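Local coordinates for designed protein 5L6HC3_1 (Synthetic construct, PDB 5IZS) that assembles, as a computationally designed protein, into a homotrimer of helical hairpins whose pairing specificity is meant to come from modular hydrogen-bond networks, at residues C[66-69]-C[70-73]; C[73-76]-C[77-80]; C[53-56]-C[57-61]. All blocks are in the same frame, centred on the assembly; numbering follows the deposited sequence.

Interaction 1: residues C[66-69]-C[70-73]; sequences AEEE and IRRA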
loop_
_atom_site.group_PDB
_atom_site.type_symbol
_atom_site.label_atom_id
_atom_site.label_comp_id
_atom_site.label_asym_id
_atom_site.label_seq_id
_atom_site.Cartn_x
_atom_site.Cartn_y
_atom_site.Cartn_z
ATOM N N ALA C 66 2.533 8.982 -6.422
ATOM C CA ALA C 66 1.973 7.729 -6.921
ATOM C C ALA C 66 0.723 7.971 -7.765
ATOM O O ALA C 66 0.504 7.292 -8.769
ATOM C CB ALA C 66 1.660 6.792 -5.766
ATOM N N GLU C 67 -0.089 8.940 -7.349
ATOM C CA GLU C 67 -1.275 9.340 -8.102
ATOM C C GLU C 67 -0.884 9.861 -9.480
ATOM O O GLU C 67 -1.596 9.658 -10.462
ATOM C CB GLU C 67 -2.065 10.412 -7.348
ATOM C CG GLU C 67 -2.730 9.935 -6.070
ATOM C CD GLU C 67 -3.248 11.078 -5.219
ATOM O OE1 GLU C 67 -2.872 12.239 -5.486
ATOM O OE2 GLU C 67 -4.034 10.817 -4.284
ATOM N N GLU C 68 0.265 10.525 -9.542
ATOM C CA GLU C 68 0.737 11.133 -10.776
ATOM C C GLU C 68 1.220 10.074 -11.765
ATOM O O GLU C 68 1.002 10.191 -12.969
ATOM C CB GLU C 68 1.851 12.134 -10.473
ATOM C CG GLU C 68 2.129 13.089 -11.614
ATOM C CD GLU C 68 0.857 13.598 -12.257
ATOM O OE1 GLU C 68 -0.039 14.081 -11.531
ATOM O OE2 GLU C 68 0.750 13.510 -13.495
ATOM N N GLU C 69 1.864 9.039 -11.239
ATOM C CA GLU C 69 2.330 7.912 -12.038
ATOM C C GLU C 69 1.153 7.112 -12.601
ATOM O O GLU C 69 1.222 6.577 -13.708
ATOM C CB GLU C 69 3.246 7.025 -11.193
ATOM C CG GLU C 69 3.216 5.544 -11.517
ATOM C CD GLU C 69 4.095 5.167 -12.696
ATOM O OE1 GLU C 69 4.332 6.019 -13.579
ATOM O OE2 GLU C 69 4.558 4.009 -12.732
ATOM N N ILE C 70 0.066 7.047 -11.837
ATOM C CA ILE C 70 -1.149 6.378 -12.291
ATOM C C ILE C 70 -1.775 7.151 -13.453
ATOM O O ILE C 70 -2.244 6.554 -14.423
ATOM C CB ILE C 70 -2.161 6.217 -11.138
ATOM C CG1 ILE C 70 -1.718 5.089 -10.203
ATOM C CG2 ILE C 70 -3.558 5.918 -11.668
ATOM C CD1 ILE C 70 -2.601 4.920 -8.992
ATOM N N ARG C 71 -1.765 8.480 -13.357
ATOM C CA ARG C 71 -2.244 9.326 -14.447
ATOM C C ARG C 71 -1.376 9.136 -15.689
ATOM O O ARG C 71 -1.858 9.263 -16.813
ATOM C CB ARG C 71 -2.262 10.806 -14.041
ATOM C CG ARG C 71 -3.481 11.232 -13.231
ATOM C CD ARG C 71 -3.446 12.726 -12.915
ATOM N NE ARG C 71 -4.408 13.088 -11.875
ATOM C CZ ARG C 71 -4.434 14.262 -11.251
ATOM N NH1 ARG C 71 -3.547 15.201 -11.556
ATOM N NH2 ARG C 71 -5.345 14.498 -10.316
ATOM N N ARG C 72 -0.097 8.830 -15.486
ATOM C CA ARG C 72 0.793 8.585 -16.615
ATOM C C ARG C 72 0.444 7.265 -17.272
ATOM O O ARG C 72 0.327 7.190 -18.493
ATOM C CB ARG C 72 2.257 8.575 -16.195
ATOM C CG ARG C 72 3.207 8.928 -17.328
ATOM C CD ARG C 72 4.645 8.965 -16.845
ATOM N NE ARG C 72 5.143 7.643 -16.483
ATOM C CZ ARG C 72 6.385 7.411 -16.073
ATOM N NH1 ARG C 72 7.248 8.414 -15.977
ATOM N NH2 ARG C 72 6.767 6.180 -15.764
ATOM N N ALA C 73 0.292 6.224 -16.454
ATOM C CA ALA C 73 -0.090 4.902 -16.946
ATOM C C ALA C 73 -1.405 4.950 -17.722
ATOM O O ALA C 73 -1.517 4.356 -18.792
ATOM C CB ALA C 73 -0.188 3.918 -15.794
#

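Interaction 2: residues C[73-76]-C[77-80]; sequences AKEE and SRYI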
loop_
_atom_site.group_PDB
_atom_site.type_symbol
_atom_site.label_atom_id
_atom_site.label_comp_id
_atom_site.label_asym_id
_atom_site.label_seq_id
_atom_site.Cartn_x
_atom_site.Cartn_y
_atom_site.Cartn_z
ATOM N N ALA C 73 0.292 6.224 -16.454
ATOM C CA ALA C 73 -0.090 4.902 -16.946
ATOM C C ALA C 73 -1.405 4.950 -17.722
ATOM O O ALA C 73 -1.517 4.356 -18.792
ATOM C CB ALA C 73 -0.188 3.918 -15.794
ATOM N N LYS C 74 -2.388 5.666 -17.180
ATOM C CA LYS C 74 -3.671 5.865 -17.850
ATOM C C LYS C 74 -3.516 6.556 -19.206
ATOM O O LYS C 74 -4.102 6.124 -20.198
ATOM C CB LYS C 74 -4.618 6.675 -16.964
ATOM C CG LYS C 74 -5.849 7.199 -17.692
ATOM C CD LYS C 74 -6.835 7.853 -16.736
ATOM C CE LYS C 74 -7.839 6.843 -16.199
ATOM N NZ LYS C 74 -8.552 7.347 -14.990
ATOM N N GLU C 75 -2.727 7.625 -19.252
ATOM C CA GLU C 75 -2.538 8.363 -20.496
ATOM C C GLU C 75 -1.700 7.567 -21.494
ATOM O O GLU C 75 -1.994 7.557 -22.690
ATOM C CB GLU C 75 -1.886 9.718 -20.229
ATOM C CG GLU C 75 -1.800 10.625 -21.452
ATOM C CD GLU C 75 -0.551 10.382 -22.284
ATOM O OE1 GLU C 75 0.319 9.598 -21.847
ATOM O OE2 GLU C 75 -0.436 10.973 -23.377
ATOM N N GLU C 76 -0.645 6.924 -21.003
ATOM C CA GLU C 76 0.212 6.107 -21.858
ATOM C C GLU C 76 -0.583 4.942 -22.435
ATOM O O GLU C 76 -0.362 4.532 -23.575
ATOM C CB GLU C 76 1.428 5.589 -21.088
ATOM C CG GLU C 76 2.518 6.625 -20.855
ATOM C CD GLU C 76 3.820 6.000 -20.385
ATOM O OE1 GLU C 76 4.366 5.145 -21.115
ATOM O OE2 GLU C 76 4.289 6.350 -19.282
ATOM N N SER C 77 -1.517 4.424 -21.641
ATOM C CA SER C 77 -2.383 3.333 -22.078
ATOM C C SER C 77 -3.288 3.762 -23.225
ATOM O O SER C 77 -3.461 3.026 -24.196
ATOM C CB SER C 77 -3.229 2.819 -20.917
ATOM O OG SER C 77 -2.426 2.138 -19.968
ATOM N N ARG C 78 -3.873 4.950 -23.096
ATOM C CA ARG C 78 -4.688 5.525 -24.161
ATOM C C ARG C 78 -3.906 5.590 -25.465
ATOM O O ARG C 78 -4.405 5.219 -26.523
ATOM C CB ARG C 78 -5.153 6.934 -23.807
ATOM C CG ARG C 78 -6.135 7.078 -22.664
ATOM C CD ARG C 78 -6.578 8.541 -22.567
ATOM N NE ARG C 78 -5.478 9.464 -22.861
ATOM C CZ ARG C 78 -5.354 10.161 -23.989
ATOM N NH1 ARG C 78 -6.268 10.050 -24.946
ATOM N NH2 ARG C 78 -4.313 10.967 -24.163
ATOM N N TYR C 79 -2.680 6.089 -25.371
ATOM C CA TYR C 79 -1.803 6.245 -26.526
ATOM C C TYR C 79 -1.584 4.931 -27.267
ATOM O O TYR C 79 -1.500 4.893 -28.497
ATOM C CB TYR C 79 -0.462 6.819 -26.078
ATOM C CG TYR C 79 0.609 6.750 -27.133
ATOM C CD1 TYR C 79 0.567 7.584 -28.240
ATOM C CD2 TYR C 79 1.664 5.853 -27.024
ATOM C CE1 TYR C 79 1.545 7.528 -29.215
ATOM C CE2 TYR C 79 2.651 5.791 -27.994
ATOM C CZ TYR C 79 2.586 6.631 -29.088
ATOM O OH TYR C 79 3.562 6.575 -30.058
ATOM N N ILE C 80 -1.497 3.854 -26.497
ATOM C CA ILE C 80 -1.226 2.524 -27.023
ATOM C C ILE C 80 -2.448 1.955 -27.757
ATOM O O ILE C 80 -2.323 1.047 -28.570
ATOM C CB ILE C 80 -0.771 1.581 -25.871
ATOM C CG1 ILE C 80 0.586 2.037 -25.333
ATOM C CG2 ILE C 80 -0.657 0.134 -26.320
ATOM C CD1 ILE C 80 1.025 1.313 -24.083
#

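Interaction 3: residues C[53-56]-C[57-61]; sequences RKVK and EESKR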
loop_
_atom_site.group_PDB
_atom_site.type_symbol
_atom_site.label_atom_id
_atom_site.label_comp_id
_atom_site.label_asym_id
_atom_site.label_seq_id
_atom_site.Cartn_x
_atom_site.Cartn_y
_atom_site.Cartn_z
ATOM N N ARG C 53 3.891 16.508 11.919
ATOM C CA ARG C 53 3.628 17.362 10.767
ATOM C C ARG C 53 4.574 17.041 9.603
ATOM O O ARG C 53 4.173 17.081 8.440
ATOM C CB ARG C 53 3.750 18.837 11.158
ATOM C CG ARG C 53 3.545 19.802 10.003
ATOM C CD ARG C 53 3.693 21.242 10.454
ATOM N NE ARG C 53 4.260 22.075 9.399
ATOM C CZ ARG C 53 4.474 23.382 9.512
ATOM N NH1 ARG C 53 4.158 24.011 10.636
ATOM N NH2 ARG C 53 4.999 24.060 8.500
ATOM N N LYS C 54 5.822 16.707 9.921
ATOM C CA LYS C 54 6.817 16.400 8.895
ATOM C C LYS C 54 6.487 15.102 8.156
ATOM O O LYS C 54 6.516 15.056 6.928
ATOM C CB LYS C 54 8.213 16.313 9.517
ATOM C CG LYS C 54 9.358 16.218 8.510
ATOM C CD LYS C 54 10.704 16.115 9.216
ATOM C CE LYS C 54 10.813 14.839 10.037
ATOM N NZ LYS C 54 11.695 15.021 11.225
ATOM N N VAL C 55 6.175 14.051 8.910
ATOM C CA VAL C 55 5.786 12.769 8.327
ATOM C C VAL C 55 4.514 12.915 7.492
ATOM O O VAL C 55 4.394 12.318 6.420
ATOM C CB VAL C 55 5.580 11.697 9.424
ATOM C CG1 VAL C 55 4.808 10.495 8.891
ATOM C CG2 VAL C 55 6.924 11.266 9.990
ATOM N N LYS C 56 3.578 13.726 7.978
ATOM C CA LYS C 56 2.319 13.956 7.276
ATOM C C LYS C 56 2.539 14.585 5.901
ATOM O O LYS C 56 1.952 14.152 4.911
ATOM C CB LYS C 56 1.393 14.844 8.107
ATOM C CG LYS C 56 0.112 15.224 7.385
ATOM C CD LYS C 56 -0.868 15.948 8.294
ATOM C CE LYS C 56 -2.158 16.283 7.552
ATOM N NZ LYS C 56 -3.166 16.949 8.427
ATOM N N GLU C 57 3.389 15.606 5.851
ATOM C CA GLU C 57 3.713 16.285 4.602
ATOM C C GLU C 57 4.477 15.357 3.661
ATOM O O GLU C 57 4.232 15.343 2.455
ATOM C CB GLU C 57 4.524 17.552 4.884
ATOM C CG GLU C 57 5.259 18.128 3.683
ATOM C CD GLU C 57 4.332 18.752 2.658
ATOM O OE1 GLU C 57 3.162 19.033 2.991
ATOM O OE2 GLU C 57 4.781 18.965 1.513
ATOM N N GLU C 58 5.392 14.572 4.225
ATOM C CA GLU C 58 6.164 13.603 3.451
ATOM C C GLU C 58 5.271 12.490 2.906
ATOM O O GLU C 58 5.432 12.059 1.764
ATOM C CB GLU C 58 7.289 13.012 4.304
ATOM C CG GLU C 58 8.547 13.871 4.344
ATOM C CD GLU C 58 9.421 13.597 5.558
ATOM O OE1 GLU C 58 9.136 12.631 6.298
ATOM O OE2 GLU C 58 10.389 14.357 5.780
ATOM N N SER C 59 4.323 12.038 3.721
ATOM C CA SER C 59 3.390 10.996 3.298
ATOM C C SER C 59 2.477 11.476 2.168
ATOM O O SER C 59 2.175 10.718 1.244
ATOM C CB SER C 59 2.550 10.511 4.481
ATOM O OG SER C 59 3.347 9.804 5.418
ATOM N N LYS C 60 2.040 12.731 2.246
ATOM C CA LYS C 60 1.167 13.304 1.225
ATOM C C LYS C 60 1.875 13.390 -0.124
ATOM O O LYS C 60 1.281 13.096 -1.160
ATOM C CB LYS C 60 0.674 14.692 1.641
ATOM C CG LYS C 60 -0.328 15.315 0.667
ATOM C CD LYS C 60 -0.816 16.676 1.149
ATOM C CE LYS C 60 0.250 17.747 0.979
ATOM N NZ LYS C 60 0.130 18.810 2.017
ATOM N N ARG C 61 3.145 13.791 -0.107
ATOM C CA ARG C 61 3.928 13.902 -1.335
ATOM C C ARG C 61 4.086 12.546 -2.015
ATOM O O ARG C 61 3.948 12.435 -3.229
ATOM C CB ARG C 61 5.305 14.506 -1.054
ATOM C CG ARG C 61 5.469 15.920 -1.584
ATOM C CD ARG C 61 6.921 16.362 -1.533
ATOM N NE ARG C 61 7.484 16.215 -0.196
ATOM C CZ ARG C 61 7.122 16.953 0.847
ATOM N NH1 ARG C 61 6.186 17.882 0.708
ATOM N NH2 ARG C 61 7.689 16.754 2.029
#

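Interaction 1: residues C[66-69]-C[70-73]
Ile70 and Ala66 meet one helical turn apart on the buried side of helix 45-82, where Ile70 CG1 lies 3.4 Å from Ala66 O and thereby crowds the same carbonyl that accepts Ile70 N. CG1 stands anti to the carbonyl carbon (chi1 -76°), which folds this branch back along the preceding turn. Leu21 and Leu17 of helix 6-41 pack on Ala66 and Ala73, respectively, while Leu22 of the second subunit covers Ala66 and Ile15 of that subunit reaches Ala73. Backbone bonds of the i to i+4 kind run through the whole stretch and end with Ala73 N to Glu69 O at 2.9 Å.

Toward the outside the contact is looser and charged. At the margin Glu69, resting on Leu17 and Lys20 and bent at chi2 (82°), brings OE1 over one face of the Arg72 guanidinium, 3.3 Å from NH2, with the carboxylate and guanidinium planes 73° apart. This is a salt bridge of charges alone, since no N-H of Arg72 points at the oxygen; Arg72 NE also forms a salt bridge with Glu76. Farther round, Glu68 OE1 stands 3.7 Å from Arg71 NH1, a long salt bridge between two exposed side chains whose planes are nearly perpendicular. Both i to i+3 pairs therefore probably act through charge attraction rather than directed bonding, so neither by itself is likely to set the rotation of its guanidinium.

Interaction 2: residues C[73-76]-C[77-80]
Ser77 turns its hydroxyl back onto the carbonyl of Ala73, the familiar i to i-4 serine bond of an alpha-helix, here on the buried side of a trimeric helical bundle. With OG anti to the carbonyl carbon (chi1 -70°), the hydroxyl lies 2.7 Å from Ala73 O. Ser77 N reaches the same oxygen at 2.8 Å from the opposite face of the carbonyl plane, so two donors grip one acceptor. OG is also hydrogen-bonded to NE2 of Gln11 of the second subunit, and the serine thus joins its own helix to the trimer interface, while Leu10 and Leu13 of helix 6-41 pack against it.

On the solvent side Arg78 curls back toward Glu75. Its chain bends at chi3, and the edge of the guanidinium comes up to the aliphatic part of Glu75, with NH2 3.7 Å from CG. The charged ends are less closely matched: Glu75 OE2 is 4.0 Å from Arg78 NH2, a long salt bridge with the two planes 58° apart. Near the end of the stretch, Ile80 leans over the preceding turn and also touches Ala6 of helix 6-41; its CG1 sits 3.2 Å from Glu76 O.

Interaction 3: residues C[53-56]-C[57-61]
Lys54 and Glu58, four residues apart on helix 45-82 of the helical hairpin, lie side by side and point the same way, but the carboxylate meets the lysine's methylenes and not its ammonium. Glu58 OE2 rests 3.5 Å from Lys54 CG, whereas Lys54 NZ makes its salt bridge with Glu51. Glu58 CG, anti to the carbonyl carbon (chi1 -84°), passes 3.5 Å from Lys54 O, and Leu31 of helix 6-41 also touches this side chain. Shortening Glu58 to an alanine is likely to leave the Lys54 methylenes without the neighbouring carboxylate and to open a gap beside Leu31.

Hydrogen bonds on the buried side centre on Val55 O. It accepts both Ser59 N, at 2.7 Å, and Ser59 OG, at 2.9 Å, from opposite faces of its plane; the hydroxyl sits above that plane. OG is bonded as well to Gln29 NE2 of the second subunit, which carries the polar contact across the trimer interface. Val55 CG1 flanks the hydroxyl, and Ile33 of that subunit packs against both residues.

Ionic contacts belong to the outer surface. There Lys60 arches back at chi3, and its NZ forms a hydrogen-bonded salt bridge to Glu57 OE1, met on the syn side at 3.2 Å, with the nitrogen 26° out of the carboxylate plane.

In the fold
From the N terminus the chain runs along helix 6-41, turns, and returns as helix 45-82, which holds all three contacts. Interaction 3 comes first, followed after four residues by interaction 1, which passes directly into interaction 2 through Ala73. Each joins adjacent turns of one helix, so none closes a long loop; they stand in series, with no crossing or nesting. Interactions 2 and 3 lie on opposite sides of the chain's centre, their own centres about 29 Å apart. In all three, one side meets helix 6-41 and the second subunit: polar serine links sit in interactions 2 and 3, and interaction 1, between them, meets the same two neighbours by side-chain packing.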